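Tryptophan halogenase superfamily (Brevundimonas sp. BAL3, PDB 6FRL) halogenates its substrate with the help of a reduced flavin, preferring bromide over chloride, as a flavin-dependent halogenase of the tryptophan halogenase family. Local coordinates at residues T58-R63 / D162-L167; L235-E240 / G327-A332; Q331-N336 / Q376-E381; M390-D395 / R441-H446. One frame throughout, in Å; residues are numbered along the deposited sequence.

All four contacts belong to the tryptophan halogenase-type fold of one chain, and interaction 2 touches both interaction 3 and interaction 4. Interactions 2 and 3 share Gln331 and Ala332, their centres 12 Å apart, and Val237 CG2 rests 3.6 Å from Ala334 CB between them. Interactions 3 and 4 do not touch but use different turns of helix 376-402, with about 5 Å between nearest atoms; Met390 CE on that helix meets Gly327 O of interaction 2 at 3.9 Å. Interaction 1 stands about 17 Å, nearest atoms, from interaction 2, but reaches interaction 4 through Ile59 CD1 and Met444 CG, 4.1 Å apart. The glycerol beside Arg441 in interaction 4 probably came from the crystallisation liquor.

Interaction 1: residues T58-R63 / D162-L167; sequences TIPTIR and DWALHL
Pro60 and Ala164 bring the two backbones to 4.5 Å, CA to CA, where the loop entering helix 61-68 runs over the start of strand 164-168. Ala164 CB sits 3.4 Å from Ile59 C. Within the strand, Leu165 O accepts from Thr58 OG1 at 2.7 Å, in the carbonyl plane and on a lone pair. Strand 164-168 is the middle of a three-stranded antiparallel sheet, between 55-57 and 83-85, and Arg63, on the helix, grips the two residues just ahead of it. Its guanidinium lies flat on the Trp163 indole in a cation-pi stack, planes 14° apart. A bend at chi3 (-44°) lets Arg63 NE reach Trp163 O at 2.8 Å, from above the carbonyl plane, and Arg63 NH2 meet the syn lone pair of Asp162 OD1, also at 2.8 Å, in a salt bridge. A leucine in place of Arg63 would probably leave the Asp162 carboxylate without this mate, Trp163 O without its NE donor and the indole face without its cation. Arg63 NH1 pairs with Asp73 beyond.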
loop_
_atom_site.group_PDB
_atom_site.type_symbol
_atom_site.label_atom_id
_atom_site.label_comp_id
_atom_site.label_asym_id
_atom_site.label_seq_id
_atom_site.Cartn_x
_atom_site.Cartn_y
_atom_site.Cartn_z
ATOM N N THR B 58 -11.556 -20.899 2.510
ATOM C CA THR B 58 -10.641 -19.883 3.011
ATOM C C THR B 58 -9.812 -19.270 1.874
ATOM O O THR B 58 -9.891 -19.732 0.726
ATOM C CB THR B 58 -9.643 -20.495 4.017
ATOM O OG1 THR B 58 -8.983 -21.624 3.414
ATOM C CG2 THR B 58 -10.340 -20.891 5.301
ATOM N N ILE B 59 -9.034 -18.242 2.205
ATOM C CA ILE B 59 -8.001 -17.707 1.339
ATOM C C ILE B 59 -6.620 -18.045 1.947
ATOM O O ILE B 59 -6.529 -18.514 3.076
ATOM C CB ILE B 59 -8.206 -16.180 1.067
ATOM C CG1 ILE B 59 -8.206 -15.346 2.352
ATOM C CG2 ILE B 59 -9.515 -15.930 0.339
ATOM C CD1 ILE B 59 -8.174 -13.862 2.060
ATOM N N PRO B 60 -5.533 -17.834 1.188
ATOM C CA PRO B 60 -4.229 -18.312 1.674
ATOM C C PRO B 60 -3.668 -17.684 2.976
ATOM O O PRO B 60 -2.773 -18.284 3.625
ATOM C CB PRO B 60 -3.303 -18.031 0.492
ATOM C CG PRO B 60 -4.214 -18.066 -0.694
ATOM C CD PRO B 60 -5.428 -17.360 -0.205
ATOM N N THR B 61 -4.166 -16.511 3.355
ATOM C CA THR B 61 -3.801 -15.943 4.632
ATOM C C THR B 61 -3.947 -16.992 5.779
ATOM O O THR B 61 -3.133 -17.009 6.683
ATOM C CB THR B 61 -4.615 -14.664 4.957
ATOM O OG1 THR B 61 -6.034 -14.945 4.926
ATOM C CG2 THR B 61 -4.289 -13.525 4.005
ATOM N N ILE B 62 -4.951 -17.870 5.737
ATOM C CA ILE B 62 -5.187 -18.838 6.845
ATOM C C ILE B 62 -3.975 -19.772 7.107
ATOM O O ILE B 62 -3.728 -20.158 8.247
ATOM C CB ILE B 62 -6.498 -19.661 6.645
ATOM C CG1 ILE B 62 -6.983 -20.279 7.943
ATOM C CG2 ILE B 62 -6.290 -20.818 5.677
ATOM C CD1 ILE B 62 -7.309 -19.307 9.048
ATOM N N ARG B 63 -3.214 -20.095 6.061
ATOM C CA ARG B 63 -2.006 -20.936 6.208
ATOM C C ARG B 63 -0.916 -20.169 6.941
ATOM O O ARG B 63 -0.177 -20.778 7.710
ATOM C CB ARG B 63 -1.496 -21.512 4.859
ATOM C CG ARG B 63 -2.572 -22.348 4.114
ATOM C CD ARG B 63 -2.080 -23.111 2.886
ATOM N NE ARG B 63 -1.206 -22.281 2.069
ATOM C CZ ARG B 63 0.121 -22.292 2.090
ATOM N NH1 ARG B 63 0.805 -23.143 2.863
ATOM N NH2 ARG B 63 0.775 -21.450 1.306
ATOM N N ASP B 162 -0.490 -19.399 -5.079
ATOM C CA ASP B 162 -0.714 -19.813 -3.685
ATOM C C ASP B 162 -1.948 -20.729 -3.578
ATOM O O ASP B 162 -2.628 -21.026 -4.588
ATOM C CB ASP B 162 -0.756 -18.578 -2.774
ATOM C CG ASP B 162 -0.261 -18.852 -1.330
ATOM O OD1 ASP B 162 0.065 -20.013 -0.957
ATOM O OD2 ASP B 162 -0.239 -17.866 -0.560
ATOM N N TRP B 163 -2.204 -21.220 -2.376
ATOM C CA TRP B 163 -3.293 -22.176 -2.149
ATOM C C TRP B 163 -3.821 -22.069 -0.734
ATOM O O TRP B 163 -3.136 -21.564 0.163
ATOM C CB TRP B 163 -2.796 -23.594 -2.412
ATOM C CG TRP B 163 -1.735 -24.118 -1.429
ATOM C CD1 TRP B 163 -0.400 -23.789 -1.385
ATOM C CD2 TRP B 163 -1.943 -25.083 -0.372
ATOM N NE1 TRP B 163 0.218 -24.470 -0.353
ATOM C CE2 TRP B 163 -0.705 -25.279 0.268
ATOM C CE3 TRP B 163 -3.058 -25.789 0.090
ATOM C CZ2 TRP B 163 -0.560 -26.142 1.320
ATOM C CZ3 TRP B 163 -2.902 -26.665 1.162
ATOM C CH2 TRP B 163 -1.674 -26.831 1.755
ATOM N N ALA B 164 -5.035 -22.562 -0.537
ATOM C CA ALA B 164 -5.704 -22.469 0.764
ATOM C C ALA B 164 -6.425 -23.777 1.069
ATOM O O ALA B 164 -6.148 -24.783 0.411
ATOM C CB ALA B 164 -6.671 -21.261 0.786
ATOM N N LEU B 165 -7.321 -23.756 2.065
ATOM C CA LEU B 165 -8.049 -24.953 2.483
ATOM C C LEU B 165 -9.563 -24.883 2.306
ATOM O O LEU B 165 -10.201 -23.801 2.431
ATOM C CB LEU B 165 -7.786 -25.245 3.967
ATOM C CG LEU B 165 -6.359 -25.200 4.479
ATOM C CD1 LEU B 165 -6.334 -25.589 5.961
ATOM C CD2 LEU B 165 -5.479 -26.096 3.628
ATOM N N HIS B 166 -10.129 -26.051 1.996
ATOM C CA HIS B 166 -11.518 -26.344 2.293
ATOM C C HIS B 166 -11.438 -27.142 3.582
ATOM O O HIS B 166 -10.714 -28.133 3.626
ATOM C CB HIS B 166 -12.160 -27.217 1.190
ATOM C CG HIS B 166 -12.087 -26.631 -0.186
ATOM N ND1 HIS B 166 -11.361 -27.214 -1.199
ATOM C CD2 HIS B 166 -12.658 -25.515 -0.717
ATOM C CE1 HIS B 166 -11.487 -26.484 -2.297
ATOM N NE2 HIS B 166 -12.258 -25.440 -2.029
ATOM N N LEU B 167 -12.170 -26.757 4.618
ATOM C CA LEU B 167 -12.064 -27.479 5.884
ATOM C C LEU B 167 -13.332 -27.483 6.738
ATOM O O LEU B 167 -14.264 -26.676 6.540
ATOM C CB LEU B 167 -10.857 -26.964 6.699
ATOM C CG LEU B 167 -10.663 -25.455 6.945
ATOM C CD1 LEU B 167 -11.954 -24.673 7.182
ATOM C CD2 LEU B 167 -9.722 -25.222 8.112
HETATM O O HOH W 1 0.263 -17.921 2.059
#

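Interaction 2: residues L235-E240 / G327-A332; sequences LGVGFE and GRRSQA
Glu240 and Arg328 exchange two backbone bonds, Glu240 N to Arg328 O at 2.8 Å and Arg328 N to Glu240 O at 3.1 Å, making an antiparallel hydrogen-bonded pair. Phe239 and Arg329 form the neighbouring non-hydrogen-bonded pair, and Ser330 N carries the pairing on to Gly238 O at 2.8 Å. On the Glu240 side of the sheet, Ser330 OG donates to the anti lone pair of Glu240 OE1 at 2.7 Å, and Glu240 CG lies over the centre of the Arg328 guanidinium. On the Phe239 side, the ring packs against backbone, Phe239 CZ 3.6 Å from Gly327 C; a side chain at Gly327 would run into that ring and Glu240 O.

Arg329 reaches across to segment 235-240. Bends at chi2 (67°) and chi3 (54°) bring Arg329 NH1 to Val237 O at 3.0 Å, from above the carbonyl plane, and set Arg329 CD 3.5 Å from Val237 CG1. Arg328 is steadied within its own segment, where NH1 donates to Ser330 O. Further out, Arg329 NE donates a hydrogen bond to Ser343 O, while Ala387 and Met390 of helix 376-402 pack on Arg328. The arrangement is a small three-stranded antiparallel sheet, 239-241 and 345-346 lying on either side of central strand 327-329.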
loop_
_atom_site.group_PDB
_atom_site.type_symbol
_atom_site.label_atom_id
_atom_site.label_comp_id
_atom_site.label_asym_id
_atom_site.label_seq_id
_atom_site.Cartn_x
_atom_site.Cartn_y
_atom_site.Cartn_z
ATOM N N LEU B 235 -23.540 -2.446 24.949
ATOM C CA LEU B 235 -22.914 -1.127 24.645
ATOM C C LEU B 235 -23.689 -0.263 23.634
ATOM O O LEU B 235 -23.314 0.885 23.387
ATOM C CB LEU B 235 -21.482 -1.322 24.151
ATOM C CG LEU B 235 -20.541 -1.858 25.230
ATOM C CD1 LEU B 235 -19.175 -2.164 24.648
ATOM C CD2 LEU B 235 -20.426 -0.921 26.441
ATOM N N GLY B 236 -24.741 -0.807 23.043
ATOM C CA GLY B 236 -25.603 -0.044 22.143
ATOM C C GLY B 236 -25.043 0.390 20.798
ATOM O O GLY B 236 -25.599 1.302 20.180
ATOM N N VAL B 237 -23.961 -0.232 20.328
ATOM C CA VAL B 237 -23.408 0.098 19.009
ATOM C C VAL B 237 -24.361 -0.345 17.875
ATOM O O VAL B 237 -24.848 -1.484 17.852
ATOM C CB VAL B 237 -21.985 -0.495 18.807
ATOM C CG1 VAL B 237 -21.488 -0.250 17.386
ATOM C CG2 VAL B 237 -21.018 0.132 19.789
ATOM N N GLY B 238 -24.597 0.556 16.927
ATOM C CA GLY B 238 -25.536 0.307 15.812
ATOM C C GLY B 238 -24.999 -0.476 14.618
ATOM O O GLY B 238 -23.845 -0.874 14.588
ATOM N N PHE B 239 -25.864 -0.668 13.633
ATOM C CA PHE B 239 -25.608 -1.510 12.459
ATOM C C PHE B 239 -25.838 -0.750 11.137
ATOM O O PHE B 239 -26.935 -0.224 10.936
ATOM C CB PHE B 239 -26.528 -2.745 12.497
ATOM C CG PHE B 239 -26.047 -3.865 11.626
ATOM C CD1 PHE B 239 -25.024 -4.688 12.051
ATOM C CD2 PHE B 239 -26.603 -4.084 10.384
ATOM C CE1 PHE B 239 -24.557 -5.719 11.253
ATOM C CE2 PHE B 239 -26.126 -5.122 9.556
ATOM C CZ PHE B 239 -25.091 -5.936 10.001
ATOM N N GLU B 240 -24.827 -0.702 10.255
ATOM C CA GLU B 240 -25.013 -0.144 8.905
ATOM C C GLU B 240 -25.497 -1.251 7.994
ATOM O O GLU B 240 -24.704 -2.143 7.625
ATOM C CB GLU B 240 -23.727 0.451 8.272
ATOM C CG GLU B 240 -22.825 1.292 9.160
ATOM C CD GLU B 240 -23.399 2.622 9.521
ATOM O OE1 GLU B 240 -23.645 2.843 10.715
ATOM O OE2 GLU B 240 -23.573 3.440 8.595
ATOM N N GLY B 327 -23.867 -6.251 6.025
ATOM C CA GLY B 327 -23.583 -4.962 6.626
ATOM C C GLY B 327 -22.521 -5.059 7.675
ATOM O O GLY B 327 -21.952 -6.131 7.886
ATOM N N ARG B 328 -22.258 -3.942 8.340
ATOM C CA ARG B 328 -21.231 -3.894 9.356
ATOM C C ARG B 328 -21.708 -3.138 10.585
ATOM O O ARG B 328 -22.469 -2.168 10.501
ATOM C CB ARG B 328 -19.933 -3.256 8.803
ATOM C CG ARG B 328 -19.988 -1.750 8.663
ATOM C CD ARG B 328 -18.717 -1.170 8.087
ATOM N NE ARG B 328 -18.865 0.262 7.978
ATOM C CZ ARG B 328 -18.814 1.118 8.996
ATOM N NH1 ARG B 328 -18.587 0.713 10.250
ATOM N NH2 ARG B 328 -19.003 2.415 8.768
ATOM N N ARG B 329 -21.238 -3.613 11.732
ATOM C CA ARG B 329 -21.316 -2.914 13.019
ATOM C C ARG B 329 -20.729 -1.498 12.852
ATOM O O ARG B 329 -19.681 -1.342 12.244
ATOM C CB ARG B 329 -20.503 -3.742 14.030
ATOM C CG ARG B 329 -20.528 -3.284 15.476
ATOM C CD ARG B 329 -21.903 -3.448 16.068
ATOM N NE ARG B 329 -22.467 -4.783 15.963
ATOM C CZ ARG B 329 -23.751 -5.069 16.172
ATOM N NH1 ARG B 329 -24.659 -4.111 16.483
ATOM N NH2 ARG B 329 -24.135 -6.336 16.067
ATOM N N SER B 330 -21.388 -0.476 13.377
ATOM C CA SER B 330 -20.990 0.915 13.095
ATOM C C SER B 330 -19.583 1.282 13.562
ATOM O O SER B 330 -18.882 2.053 12.915
ATOM C CB SER B 330 -22.022 1.889 13.695
ATOM O OG SER B 330 -23.289 1.649 13.111
ATOM N N GLN B 331 -19.198 0.760 14.724
ATOM C CA GLN B 331 -17.824 0.792 15.174
ATOM C C GLN B 331 -17.538 -0.607 15.717
ATOM O O GLN B 331 -18.320 -1.147 16.460
ATOM C CB GLN B 331 -17.578 1.951 16.159
ATOM C CG GLN B 331 -17.900 1.765 17.625
ATOM C CD GLN B 331 -17.776 3.100 18.395
ATOM O OE1 GLN B 331 -18.611 3.974 18.198
ATOM N NE2 GLN B 331 -16.735 3.264 19.245
ATOM N N ALA B 332 -16.455 -1.226 15.291
ATOM C CA ALA B 332 -16.179 -2.594 15.701
ATOM C C ALA B 332 -15.595 -2.657 17.110
ATOM O O ALA B 332 -15.676 -3.706 17.758
ATOM C CB ALA B 332 -15.257 -3.311 14.698
#

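Interaction 3: residues Q331-N336 / Q376-E381; sequences QAWAKN and QPILDE
Leu379 drives its branched end onto one face of the Trp333 indole, and this is the tight part of the contact. Leu379 CG stands 3.5 Å from the centroid of the Trp333 five-membered ring, only 8° off the ring normal, a CH-pi contact. Leu379 CD1 is displaced toward the rim, 3.5 Å from Trp333 CE2, and Leu379 CD2 reaches past the pyrrole side to Lys335 O at 3.8 Å. At the far end of the indole, Ile378 CG2 touches Trp333 CH2 at 3.7 Å. The ring extends toward the helix because Trp333 CG is anti to its own N (chi1 -172°). Trp333 NE1 donates to Lys335 O at 3.1 Å, from above the carbonyl plane, which would help fix the rotation of the ring, and Phe382 packs on it edge-to-face.

The looser side is polar. Exposed Gln376 and Asp380, one turn apart on helix 376-402, join to each other, Gln376 NE2 to Asp380 OD1 at 2.8 Å. Farther round the helix, Pro377, Ile378 and Glu381 pack against the second subunit. Cohesion between the two segments is therefore apolar, leucine over the indole face with Ile378 CG2 against its six-membered end, while the buried indole N-H is satisfied by Lys335 O.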
loop_
_atom_site.group_PDB
_atom_site.type_symbol
_atom_site.label_atom_id
_atom_site.label_comp_id
_atom_site.label_asym_id
_atom_site.label_seq_id
_atom_site.Cartn_x
_atom_site.Cartn_y
_atom_site.Cartn_z
ATOM N N GLN B 331 -19.198 0.760 14.724
ATOM C CA GLN B 331 -17.824 0.792 15.174
ATOM C C GLN B 331 -17.538 -0.607 15.717
ATOM O O GLN B 331 -18.320 -1.147 16.460
ATOM C CB GLN B 331 -17.578 1.951 16.159
ATOM C CG GLN B 331 -17.900 1.765 17.625
ATOM C CD GLN B 331 -17.776 3.100 18.395
ATOM O OE1 GLN B 331 -18.611 3.974 18.198
ATOM N NE2 GLN B 331 -16.735 3.264 19.245
ATOM N N ALA B 332 -16.455 -1.226 15.291
ATOM C CA ALA B 332 -16.179 -2.594 15.701
ATOM C C ALA B 332 -15.595 -2.657 17.110
ATOM O O ALA B 332 -15.676 -3.706 17.758
ATOM C CB ALA B 332 -15.257 -3.311 14.698
ATOM N N TRP B 333 -15.012 -1.546 17.552
ATOM C CA TRP B 333 -14.454 -1.371 18.897
ATOM C C TRP B 333 -15.125 -0.168 19.592
ATOM O O TRP B 333 -15.080 0.980 19.088
ATOM C CB TRP B 333 -12.950 -1.123 18.803
ATOM C CG TRP B 333 -12.136 -1.093 20.072
ATOM C CD1 TRP B 333 -12.565 -0.854 21.349
ATOM C CD2 TRP B 333 -10.726 -1.243 20.161
ATOM N NE1 TRP B 333 -11.518 -0.856 22.226
ATOM C CE2 TRP B 333 -10.370 -1.097 21.533
ATOM C CE3 TRP B 333 -9.725 -1.478 19.220
ATOM C CZ2 TRP B 333 -9.056 -1.179 21.979
ATOM C CZ3 TRP B 333 -8.411 -1.578 19.652
ATOM C CH2 TRP B 333 -8.083 -1.429 21.031
ATOM N N ALA B 334 -15.754 -0.444 20.739
ATOM C CA ALA B 334 -16.315 0.596 21.595
ATOM C C ALA B 334 -15.877 0.345 23.039
ATOM O O ALA B 334 -15.898 -0.779 23.510
ATOM C CB ALA B 334 -17.831 0.592 21.491
ATOM N N LYS B 335 -15.498 1.403 23.733
ATOM C CA LYS B 335 -15.034 1.320 25.115
ATOM C C LYS B 335 -13.920 0.267 25.271
ATOM O O LYS B 335 -12.833 0.469 24.729
ATOM C CB LYS B 335 -16.223 1.186 26.076
ATOM C CG LYS B 335 -17.040 2.482 26.145
ATOM C CD LYS B 335 -18.396 2.331 26.794
ATOM C CE LYS B 335 -19.278 3.560 26.547
ATOM N NZ LYS B 335 -18.661 4.767 27.168
ATOM N N ASN B 336 -14.181 -0.834 25.974
ATOM C CA ASN B 336 -13.198 -1.921 26.140
ATOM C C ASN B 336 -13.720 -3.241 25.577
ATOM O O ASN B 336 -13.387 -4.331 26.070
ATOM C CB ASN B 336 -12.799 -2.058 27.627
ATOM C CG ASN B 336 -13.939 -2.498 28.522
ATOM O OD1 ASN B 336 -15.119 -2.215 28.265
ATOM N ND2 ASN B 336 -13.594 -3.213 29.585
ATOM N N GLN B 376 -8.243 7.069 22.864
ATOM C CA GLN B 376 -9.221 7.252 21.792
ATOM C C GLN B 376 -8.632 7.104 20.393
ATOM O O GLN B 376 -9.300 6.537 19.535
ATOM C CB GLN B 376 -9.972 8.613 21.929
ATOM C CG GLN B 376 -11.227 8.784 21.055
ATOM C CD GLN B 376 -12.269 7.690 21.219
ATOM O OE1 GLN B 376 -12.725 7.462 22.303
ATOM N NE2 GLN B 376 -12.647 7.023 20.142
ATOM N N PRO B 377 -7.385 7.582 20.163
ATOM C CA PRO B 377 -6.797 7.406 18.798
ATOM C C PRO B 377 -6.619 5.933 18.344
ATOM O O PRO B 377 -6.724 5.613 17.151
ATOM C CB PRO B 377 -5.457 8.122 18.911
ATOM C CG PRO B 377 -5.628 9.110 20.051
ATOM C CD PRO B 377 -6.554 8.463 21.018
ATOM N N ILE B 378 -6.374 5.043 19.299
ATOM C CA ILE B 378 -6.275 3.622 19.013
ATOM C C ILE B 378 -7.611 3.081 18.549
ATOM O O ILE B 378 -7.693 2.376 17.544
ATOM C CB ILE B 378 -5.798 2.824 20.253
ATOM C CG1 ILE B 378 -4.376 3.259 20.639
ATOM C CG2 ILE B 378 -5.800 1.329 19.947
ATOM C CD1 ILE B 378 -3.852 2.612 21.898
ATOM N N LEU B 379 -8.668 3.386 19.288
ATOM C CA LEU B 379 -10.004 2.962 18.853
ATOM C C LEU B 379 -10.307 3.525 17.447
ATOM O O LEU B 379 -10.767 2.793 16.555
ATOM C CB LEU B 379 -11.082 3.389 19.837
ATOM C CG LEU B 379 -11.264 2.465 21.042
ATOM C CD1 LEU B 379 -10.027 2.407 21.917
ATOM C CD2 LEU B 379 -12.454 2.957 21.875
ATOM N N ASP B 380 -10.028 4.815 17.251
ATOM C CA ASP B 380 -10.384 5.488 15.997
ATOM C C ASP B 380 -9.695 4.842 14.798
ATOM O O ASP B 380 -10.352 4.551 13.807
ATOM C CB ASP B 380 -10.081 6.987 16.048
ATOM C CG ASP B 380 -11.054 7.769 16.944
ATOM O OD1 ASP B 380 -12.083 7.233 17.445
ATOM O OD2 ASP B 380 -10.771 8.951 17.153
ATOM N N GLU B 381 -8.393 4.604 14.896
ATOM C CA GLU B 381 -7.661 3.908 13.837
ATOM C C GLU B 381 -8.198 2.487 13.579
ATOM O O GLU B 381 -8.423 2.129 12.448
ATOM C CB GLU B 381 -6.151 3.866 14.160
ATOM C CG GLU B 381 -5.250 3.240 13.089
ATOM C CD GLU B 381 -5.262 3.980 11.740
ATOM O OE1 GLU B 381 -4.838 3.331 10.748
ATOM O OE2 GLU B 381 -5.753 5.153 11.662
#

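Interaction 4: residues M390-D395 / R441-H446; sequences MERVRD and RWEMFH
A salt-bridge network on helix 376-402, made by Glu391, Arg392, Arg394 and Asp395, is the setting in which Arg392 meets the loop 441-446. The aliphatic part of Arg392 does the touching: CG lies 3.6 Å from Arg441 O, and CD 3.8 Å from Glu443 OE1. Bends at chi2 (-72°) and chi3 (73°) then fold the guanidinium back toward its own helix, where Arg392 NH2 donates to Asp395 OD2 at 3.0 Å from above the carboxylate plane. Arg394 grips Asp395 OD1 side-on with NE and NH2. The loop joins helix 422-434 to helix 447-456, and water ties it to helix 376-402: one water accepts from Arg392 NH1 at 2.8 Å and donates to Arg441 O at 2.6 Å, and another donates to Glu443 OE2 and, weakly, to Arg392 O. An alanine at Arg392 would probably leave Asp395 OD2 without its arginine, with Thr423 still beside it, and break the water link to Arg441 O. Glu443 OE1 has its salt bridge with Lys427. Beside these polar groups Val393 CG2 packs on Met444 CB at 4.0 Å.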
loop_
_atom_site.group_PDB
_atom_site.type_symbol
_atom_site.label_atom_id
_atom_site.label_comp_id
_atom_site.label_asym_id
_atom_site.label_seq_id
_atom_site.Cartn_x
_atom_site.Cartn_y
_atom_site.Cartn_z
ATOM N N MET B 390 -14.105 -3.628 5.252
ATOM C CA MET B 390 -15.425 -4.202 4.977
ATOM C C MET B 390 -16.001 -3.640 3.691
ATOM O O MET B 390 -16.530 -4.395 2.879
ATOM C CB MET B 390 -16.401 -3.979 6.162
ATOM C CG MET B 390 -16.100 -4.844 7.395
ATOM S SD MET B 390 -16.383 -6.606 7.141
ATOM C CE MET B 390 -18.176 -6.642 7.068
ATOM N N GLU B 391 -15.863 -2.339 3.485
ATOM C CA GLU B 391 -16.379 -1.690 2.284
ATOM C C GLU B 391 -15.641 -2.206 1.031
ATOM O O GLU B 391 -16.276 -2.435 -0.031
ATOM C CB GLU B 391 -16.263 -0.141 2.378
ATOM C CG GLU B 391 -17.192 0.547 3.403
ATOM C CD GLU B 391 -16.796 1.990 3.696
ATOM O OE1 GLU B 391 -15.732 2.475 3.220
ATOM O OE2 GLU B 391 -17.533 2.673 4.412
ATOM N N ARG B 392 -14.318 -2.378 1.143
ATOM C CA ARG B 392 -13.527 -2.913 0.029
ATOM C C ARG B 392 -13.916 -4.357 -0.337
ATOM O O ARG B 392 -13.938 -4.705 -1.507
ATOM C CB ARG B 392 -12.028 -2.761 0.290
ATOM C CG ARG B 392 -11.547 -1.341 0.563
ATOM C CD ARG B 392 -11.548 -0.472 -0.660
ATOM N NE ARG B 392 -12.898 -0.081 -1.068
ATOM C CZ ARG B 392 -13.634 0.861 -0.481
ATOM N NH1 ARG B 392 -13.169 1.551 0.565
ATOM N NH2 ARG B 392 -14.860 1.106 -0.949
ATOM N N VAL B 393 -14.322 -5.166 0.635
ATOM C CA VAL B 393 -14.818 -6.535 0.336
ATOM C C VAL B 393 -16.239 -6.507 -0.241
ATOM O O VAL B 393 -16.560 -7.247 -1.194
ATOM C CB VAL B 393 -14.765 -7.453 1.580
ATOM C CG1 VAL B 393 -15.391 -8.829 1.311
ATOM C CG2 VAL B 393 -13.319 -7.614 2.059
ATOM N N ARG B 394 -17.093 -5.695 0.357
ATOM C CA ARG B 394 -18.426 -5.440 -0.219
ATOM C C ARG B 394 -18.399 -5.117 -1.735
ATOM O O ARG B 394 -19.078 -5.774 -2.532
ATOM C CB ARG B 394 -19.101 -4.307 0.552
ATOM C CG ARG B 394 -20.500 -3.919 0.094
ATOM C CD ARG B 394 -20.800 -2.513 0.550
ATOM N NE ARG B 394 -19.855 -1.533 0.003
ATOM C CZ ARG B 394 -19.796 -0.255 0.375
ATOM N NH1 ARG B 394 -20.633 0.207 1.298
ATOM N NH2 ARG B 394 -18.891 0.562 -0.178
ATOM N N ASP B 395 -17.602 -4.117 -2.105
ATOM C CA ASP B 395 -17.452 -3.691 -3.503
ATOM C C ASP B 395 -16.981 -4.810 -4.421
ATOM O O ASP B 395 -17.506 -4.954 -5.516
ATOM C CB ASP B 395 -16.491 -2.496 -3.611
ATOM C CG ASP B 395 -17.082 -1.220 -3.037
ATOM O OD1 ASP B 395 -18.215 -1.250 -2.499
ATOM O OD2 ASP B 395 -16.396 -0.188 -3.112
ATOM N N ARG B 441 -7.037 2.003 0.221
ATOM C CA ARG B 441 -6.364 1.361 1.373
ATOM C C ARG B 441 -7.230 0.173 1.798
ATOM O O ARG B 441 -8.481 0.196 1.641
ATOM C CB ARG B 441 -6.187 2.316 2.572
ATOM C CG ARG B 441 -5.547 3.664 2.259
ATOM C CD ARG B 441 -5.693 4.659 3.414
ATOM N NE ARG B 441 -7.077 5.123 3.659
ATOM C CZ ARG B 441 -7.590 5.465 4.857
ATOM N NH1 ARG B 441 -6.859 5.402 5.973
ATOM N NH2 ARG B 441 -8.858 5.868 4.950
ATOM N N TRP B 442 -6.561 -0.853 2.317
ATOM C CA TRP B 442 -7.209 -1.974 3.032
ATOM C C TRP B 442 -7.965 -2.973 2.141
ATOM O O TRP B 442 -8.893 -3.648 2.597
ATOM C CB TRP B 442 -8.086 -1.448 4.199
ATOM C CG TRP B 442 -7.308 -0.536 5.114
ATOM C CD1 TRP B 442 -7.488 0.811 5.317
ATOM C CD2 TRP B 442 -6.202 -0.918 5.920
ATOM N NE1 TRP B 442 -6.567 1.278 6.228
ATOM C CE2 TRP B 442 -5.760 0.240 6.605
ATOM C CE3 TRP B 442 -5.540 -2.144 6.144
ATOM C CZ2 TRP B 442 -4.677 0.219 7.479
ATOM C CZ3 TRP B 442 -4.465 -2.179 7.031
ATOM C CH2 TRP B 442 -4.043 -1.001 7.691
ATOM N N GLU B 443 -7.528 -3.093 0.888
ATOM C CA GLU B 443 -8.068 -4.072 -0.055
ATOM C C GLU B 443 -7.623 -5.480 0.369
ATOM O O GLU B 443 -6.441 -5.741 0.519
ATOM C CB GLU B 443 -7.510 -3.837 -1.472
ATOM C CG GLU B 443 -7.778 -2.488 -2.127
ATOM C CD GLU B 443 -9.086 -2.398 -2.911
ATOM O OE1 GLU B 443 -9.264 -1.352 -3.540
ATOM O OE2 GLU B 443 -9.927 -3.326 -2.914
ATOM N N MET B 444 -8.575 -6.391 0.533
ATOM C CA MET B 444 -8.272 -7.783 0.760
ATOM C C MET B 444 -7.842 -8.428 -0.572
ATOM O O MET B 444 -6.985 -9.350 -0.571
ATOM C CB MET B 444 -9.491 -8.478 1.287
ATOM C CG MET B 444 -9.264 -9.944 1.644
ATOM S SD MET B 444 -10.557 -10.514 2.770
ATOM C CE MET B 444 -10.036 -9.702 4.291
ATOM N N PHE B 445 -8.432 -7.921 -1.674
ATOM C CA PHE B 445 -8.258 -8.441 -3.011
ATOM C C PHE B 445 -7.415 -7.523 -3.858
ATOM O O PHE B 445 -7.742 -6.363 -4.038
ATOM C CB PHE B 445 -9.634 -8.654 -3.647
ATOM C CG PHE B 445 -10.421 -9.702 -2.939
ATOM C CD1 PHE B 445 -10.107 -11.042 -3.126
ATOM C CD2 PHE B 445 -11.359 -9.353 -1.988
ATOM C CE1 PHE B 445 -10.768 -12.028 -2.418
ATOM C CE2 PHE B 445 -12.042 -10.336 -1.305
ATOM C CZ PHE B 445 -11.739 -11.684 -1.519
ATOM N N HIS B 446 -6.336 -8.068 -4.393
ATOM C CA HIS B 446 -5.327 -7.285 -5.100
ATOM C C HIS B 446 -5.665 -7.225 -6.597
ATOM O O HIS B 446 -6.595 -7.878 -7.039
ATOM C CB HIS B 446 -3.934 -7.884 -4.799
ATOM C CG HIS B 446 -3.599 -7.909 -3.325
ATOM N ND1 HIS B 446 -3.534 -9.080 -2.598
ATOM C CD2 HIS B 446 -3.371 -6.905 -2.437
ATOM C CE1 HIS B 446 -3.259 -8.800 -1.336
ATOM N NE2 HIS B 446 -3.168 -7.489 -1.210
HETATM O O HOH W 2 -10.901 -5.623 -1.672
HETATM O O HOH W 3 -10.485 1.757 1.407
#